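Local coordinates for conserved protein (Methanosarcina mazei, PDB 2NR4), which is of unknown function but binds flavin mononucleotide, in a domain that belongs to the FMN-binding superfamily, at residues I34-F39 / C75-V80; K114-W119 / G144-N149. All coordinates share one frame; numbering follows the deposited sequence.

Contact 1: I34-F39 / C75-V80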
loop_
_atom_site.group_PDB
_atom_site.type_symbol
_atom_site.label_atom_id
_atom_site.label_comp_id
_atom_site.label_asym_id
_atom_site.label_seq_id
_atom_site.Cartn_x
_atom_site.Cartn_y
_atom_site.Cartn_z
ATOM N N ILE A 34 -12.843 -1.946 -1.173
ATOM C CA ILE A 34 -13.869 -2.957 -1.417
ATOM C C ILE A 34 -15.214 -2.233 -1.418
ATOM O O ILE A 34 -15.567 -1.559 -0.468
ATOM C CB ILE A 34 -13.801 -4.026 -0.335
ATOM C CG1 ILE A 34 -12.461 -4.786 -0.503
ATOM C CG2 ILE A 34 -15.061 -4.955 -0.420
ATOM C CD1 ILE A 34 -12.102 -5.597 0.675
ATOM N N ALA A 35 -15.968 -2.396 -2.480
ATOM C CA ALA A 35 -17.238 -1.686 -2.605
ATOM C C ALA A 35 -18.333 -2.566 -2.030
ATOM O O ALA A 35 -18.426 -3.727 -2.424
ATOM C CB ALA A 35 -17.517 -1.447 -4.044
ATOM N N SER A 36 -19.163 -2.010 -1.139
ATOM C CA SER A 36 -20.352 -2.775 -0.651
ATOM C C SER A 36 -21.589 -2.239 -1.368
ATOM O O SER A 36 -21.741 -1.025 -1.544
ATOM C CB SER A 36 -20.535 -2.669 0.872
ATOM O OG SER A 36 -20.434 -1.333 1.343
ATOM N N THR A 37 -22.492 -3.133 -1.758
ATOM C CA THR A 37 -23.701 -2.708 -2.474
ATOM C C THR A 37 -24.821 -3.657 -2.001
ATOM O O THR A 37 -24.534 -4.659 -1.349
ATOM C CB THR A 37 -23.572 -2.894 -4.001
ATOM O OG1 THR A 37 -23.112 -4.228 -4.341
ATOM C CG2 THR A 37 -22.690 -1.799 -4.693
ATOM N N GLY A 38 -26.069 -3.369 -2.365
ATOM C CA GLY A 38 -27.141 -4.347 -2.164
ATOM C C GLY A 38 -27.941 -4.111 -0.910
ATOM O O GLY A 38 -27.680 -4.712 0.112
ATOM N N PHE A 39 -28.902 -3.208 -1.019
ATOM C CA PHE A 39 -29.895 -2.949 -0.002
ATOM C C PHE A 39 -30.476 -4.261 0.517
ATOM O O PHE A 39 -30.462 -4.508 1.733
ATOM C CB PHE A 39 -31.017 -2.073 -0.602
ATOM C CG PHE A 39 -30.774 -0.587 -0.500
ATOM C CD1 PHE A 39 -30.897 0.077 0.726
ATOM C CD2 PHE A 39 -30.496 0.174 -1.645
ATOM C CE1 PHE A 39 -30.697 1.474 0.814
ATOM C CE2 PHE A 39 -30.290 1.568 -1.570
ATOM C CZ PHE A 39 -30.400 2.214 -0.335
ATOM N N CYS A 75 -26.597 3.191 -5.559
ATOM C CA CYS A 75 -25.893 3.458 -4.309
ATOM C C CYS A 75 -24.802 2.416 -4.132
ATOM O O CYS A 75 -24.968 1.228 -4.499
ATOM C CB CYS A 75 -26.848 3.402 -3.110
ATOM S SG CYS A 75 -26.211 3.891 -1.482
ATOM N N LEU A 76 -23.677 2.876 -3.583
ATOM C CA LEU A 76 -22.484 2.011 -3.379
ATOM C C LEU A 76 -21.651 2.650 -2.294
ATOM O O LEU A 76 -21.585 3.886 -2.220
ATOM C CB LEU A 76 -21.731 1.889 -4.708
ATOM C CG LEU A 76 -20.284 1.406 -4.855
ATOM C CD1 LEU A 76 -20.061 1.092 -6.328
ATOM C CD2 LEU A 76 -19.229 2.432 -4.337
ATOM N N ALA A 77 -21.010 1.850 -1.442
ATOM C CA ALA A 77 -20.151 2.413 -0.402
ATOM C C ALA A 77 -18.703 1.939 -0.619
ATOM O O ALA A 77 -18.478 0.781 -0.945
ATOM C CB ALA A 77 -20.617 1.960 0.962
ATOM N N SER A 78 -17.745 2.852 -0.491
ATOM C CA SER A 78 -16.365 2.438 -0.384
ATOM C C SER A 78 -16.080 1.891 1.008
ATOM O O SER A 78 -16.593 2.402 2.018
ATOM C CB SER A 78 -15.454 3.665 -0.636
ATOM O OG SER A 78 -15.736 4.721 0.279
ATOM N N ASN A 79 -15.215 0.893 1.084
ATOM C CA ASN A 79 -14.660 0.369 2.338
ATOM C C ASN A 79 -13.142 0.219 2.215
ATOM O O ASN A 79 -12.659 -0.601 1.409
ATOM C CB ASN A 79 -15.219 -1.017 2.655
ATOM C CG ASN A 79 -16.745 -0.985 2.819
ATOM O OD1 ASN A 79 -17.247 -0.771 3.925
ATOM N ND2 ASN A 79 -17.473 -1.114 1.709
ATOM N N VAL A 80 -12.423 0.967 3.035
ATOM C CA VAL A 80 -10.944 0.864 3.057
ATOM C C VAL A 80 -10.556 -0.344 3.880
ATOM O O VAL A 80 -10.962 -0.469 5.047
ATOM C CB VAL A 80 -10.241 2.152 3.603
ATOM C CG1 VAL A 80 -8.723 1.890 3.745
ATOM C CG2 VAL A 80 -10.538 3.358 2.687
HETATM O O HOH W 1 -26.423 -1.011 -4.087
#

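Contact 2: K114-W119 / G144-N149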
loop_
_atom_site.group_PDB
_atom_site.type_symbol
_atom_site.label_atom_id
_atom_site.label_comp_id
_atom_site.label_asym_id
_atom_site.label_seq_id
_atom_site.Cartn_x
_atom_site.Cartn_y
_atom_site.Cartn_z
ATOM N N LYS A 114 -18.042 -4.409 8.384
ATOM C CA LYS A 114 -17.739 -4.213 9.805
ATOM C C LYS A 114 -16.242 -4.026 10.031
ATOM O O LYS A 114 -15.847 -3.313 10.958
ATOM C CB LYS A 114 -18.209 -5.403 10.610
ATOM C CG LYS A 114 -19.722 -5.435 10.749
ATOM C CD LYS A 114 -20.157 -6.767 11.371
ATOM C CE LYS A 114 -19.911 -6.773 12.839
ATOM N NZ LYS A 114 -21.087 -7.506 13.437
ATOM N N GLU A 115 -15.450 -4.664 9.173
ATOM C CA GLU A 115 -13.994 -4.604 9.249
ATOM C C GLU A 115 -13.397 -3.460 8.403
ATOM O O GLU A 115 -12.180 -3.355 8.286
ATOM C CB GLU A 115 -13.387 -5.945 8.854
ATOM C CG GLU A 115 -13.647 -7.091 9.866
ATOM C CD GLU A 115 -13.260 -6.759 11.315
ATOM O OE1 GLU A 115 -12.214 -6.100 11.557
ATOM O OE2 GLU A 115 -14.005 -7.177 12.233
ATOM N N ALA A 116 -14.237 -2.597 7.843
ATOM C CA ALA A 116 -13.725 -1.402 7.157
ATOM C C ALA A 116 -12.956 -0.460 8.091
ATOM O O ALA A 116 -13.355 -0.204 9.235
ATOM C CB ALA A 116 -14.850 -0.644 6.482
ATOM N N ILE A 117 -11.841 0.063 7.597
ATOM C CA ILE A 117 -11.133 1.109 8.312
ATOM C C ILE A 117 -11.943 2.407 8.277
ATOM O O ILE A 117 -12.133 3.069 9.293
ATOM C CB ILE A 117 -9.727 1.332 7.675
ATOM C CG1 ILE A 117 -8.915 0.005 7.609
ATOM C CG2 ILE A 117 -8.997 2.448 8.389
ATOM C CD1 ILE A 117 -8.543 -0.558 8.924
ATOM N N ALA A 118 -12.385 2.778 7.079
ATOM C CA ALA A 118 -13.210 3.940 6.831
ATOM C C ALA A 118 -14.185 3.616 5.692
ATOM O O ALA A 118 -13.822 2.894 4.719
ATOM C CB ALA A 118 -12.316 5.141 6.448
ATOM N N TRP A 119 -15.408 4.153 5.775
ATOM C CA TRP A 119 -16.430 3.904 4.726
ATOM C C TRP A 119 -17.060 5.207 4.273
ATOM O O TRP A 119 -17.117 6.191 5.056
ATOM C CB TRP A 119 -17.490 2.862 5.196
ATOM C CG TRP A 119 -18.148 3.227 6.491
ATOM C CD1 TRP A 119 -17.801 2.780 7.744
ATOM C CD2 TRP A 119 -19.233 4.157 6.676
ATOM N NE1 TRP A 119 -18.633 3.376 8.704
ATOM C CE2 TRP A 119 -19.511 4.215 8.070
ATOM C CE3 TRP A 119 -20.017 4.924 5.798
ATOM C CZ2 TRP A 119 -20.530 5.028 8.601
ATOM C CZ3 TRP A 119 -21.019 5.731 6.325
ATOM C CH2 TRP A 119 -21.249 5.789 7.722
ATOM N N GLY A 144 -17.890 7.294 7.579
ATOM C CA GLY A 144 -17.534 6.938 8.921
ATOM C C GLY A 144 -16.143 6.392 9.012
ATOM O O GLY A 144 -15.567 6.002 8.013
ATOM N N PHE A 145 -15.646 6.324 10.241
ATOM C CA PHE A 145 -14.314 5.877 10.561
ATOM C C PHE A 145 -14.440 4.800 11.625
ATOM O O PHE A 145 -15.318 4.880 12.497
ATOM C CB PHE A 145 -13.515 7.065 11.122
ATOM C CG PHE A 145 -12.068 7.028 10.793
ATOM C CD1 PHE A 145 -11.617 7.445 9.547
ATOM C CD2 PHE A 145 -11.143 6.594 11.733
ATOM C CE1 PHE A 145 -10.273 7.410 9.244
ATOM C CE2 PHE A 145 -9.781 6.559 11.442
ATOM C CZ PHE A 145 -9.346 6.964 10.198
ATOM N N ASN A 146 -13.598 3.780 11.556
ATOM C CA ASN A 146 -13.612 2.741 12.576
ATOM C C ASN A 146 -12.261 2.691 13.260
ATOM O O ASN A 146 -11.412 1.860 12.940
ATOM C CB ASN A 146 -13.972 1.363 11.999
ATOM C CG ASN A 146 -15.434 1.239 11.613
ATOM O OD1 ASN A 146 -16.321 1.816 12.246
ATOM N ND2 ASN A 146 -15.694 0.467 10.574
ATOM N N GLU A 147 -12.072 3.622 14.193
ATOM C CA GLU A 147 -10.903 3.660 15.078
ATOM C C GLU A 147 -10.488 2.280 15.579
ATOM O O GLU A 147 -9.314 1.939 15.553
ATOM C CB GLU A 147 -11.191 4.583 16.271
ATOM C CG GLU A 147 -11.327 6.057 15.901
ATOM C CD GLU A 147 -12.719 6.459 15.407
ATOM O OE1 GLU A 147 -13.717 5.738 15.675
ATOM O OE2 GLU A 147 -12.804 7.521 14.744
ATOM N N ARG A 148 -11.462 1.480 15.989
ATOM C CA ARG A 148 -11.230 0.132 16.513
ATOM C C ARG A 148 -10.507 -0.803 15.523
ATOM O O ARG A 148 -9.900 -1.786 15.938
ATOM C CB ARG A 148 -12.559 -0.498 16.981
ATOM C CG ARG A 148 -13.270 0.243 18.159
ATOM C CD ARG A 148 -14.711 -0.272 18.409
ATOM N NE ARG A 148 -15.535 0.715 19.118
ATOM C CZ ARG A 148 -16.834 0.571 19.399
ATOM N NH1 ARG A 148 -17.492 -0.533 19.046
ATOM N NH2 ARG A 148 -17.482 1.536 20.045
ATOM N N ASN A 149 -10.560 -0.485 14.229
ATOM C CA ASN A 149 -9.980 -1.336 13.187
ATOM C C ASN A 149 -8.569 -0.946 12.730
ATOM O O ASN A 149 -7.962 -1.648 11.910
ATOM C CB ASN A 149 -10.920 -1.386 11.983
ATOM C CG ASN A 149 -12.154 -2.226 12.247
ATOM O OD1 ASN A 149 -12.102 -3.179 13.028
ATOM N ND2 ASN A 149 -13.264 -1.890 11.594
HETATM O O HOH W 2 -18.799 2.693 11.423
#

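Contact 1: I34-F39 / C75-V80
With its CG anti to the carbonyl carbon (chi1 -61°) and the amide turned about a quarter-turn from there (chi2 -89°), N79 reaches over the neighbouring strand toward I34 and S36, whose OG stands between its own backbone N and carbonyl carbon (chi1 47°). The amide ND2 then gives both hydrogens to that strand, one to I34 O at 2.9 Å and the other to S36 OG at 3.0 Å. Both acceptors lie almost in the amide plane, which fixes the rotation of the group. Replacing N79 by an alanine is likely to leave I34 O and S36 OG without this donor and L113 N without its acceptor. S36 and A77 form an antiparallel hydrogen-bonded pair, S36 N meeting A77 O at 2.9 Å and A77 N meeting S36 O at 3.0 Å. Nearby, T37 CG2 lies 3.8 Å from L76 CB, and L76 CG also packs on A35 CB. Past the strand end, a water bridges G38 N and C75 O. Strand 110-113 packs over the N79 face, accepting from S36 OG at P111 O and donating L113 N to N79 OD1, while strand 43-51 pairs with 29-37 and 118-130 with 75-79, continuing the barrel wall.

Contact 2: K114-W119 / G144-N149
A116 O is gripped by two asparagine side chains, N146 ND2 at 2.8 Å and N149 ND2 at 2.9 Å, which reach it from opposite faces of its carbonyl plane. The N149 donor stands well above that plane, 49° out of it, and spends its other hydrogen on K114 O at 3.0 Å, there in plane and on a lone pair. One amide thus ties down two carbonyls of the turn that precedes strand 118-130. Farther along, W119 turns its indole over G144: G144 CA sits 3.8 Å from the centroid of the W119 six-membered ring in a CH-pi contact, with G144 N over the same face. The ring gets there because CG stands between the backbone N and the carbonyl carbon (chi1 55°), folding the indole across the adjacent strand to rest directly on the G144 backbone. In the next shell, a water in the indole plane accepts from W119 NE1 and donates to N146 OD1, so it links the ring to the amide. The backbone positions these groups: W119 and G144 exchange two hydrogen bonds, N146 N binds I117 O at 2.8 Å, and N149 N returns to N146 O in the 3-10 turn. The contact lies at the open ends of the hairpin formed by strands 118-130 and 133-145, with strand 75-79 flanking W119 and L153 of the second subunit packing on A118 and F145.

Overall arrangement
From the N terminus, strand 29-37 is met first, and contact 1 closes on it when strand 75-79 returns beside it after two further strands and helix 65-73. Since strand 29-37 begins the sheet order and 75-79 ends it, this pairing shuts the barrel, and T37 lies near the bound flavin. Contact 2 opens only later and closes a shorter excursion, the hairpin of strands 118-130 and 133-145. The two contacts therefore follow in series, neither nested nor crossed. They meet where strand 75-79 borders 118-130: V80 is probably hydrogen-bonded to I117 and A118, joining the barrel seam to the hairpin ends near the subunit interface.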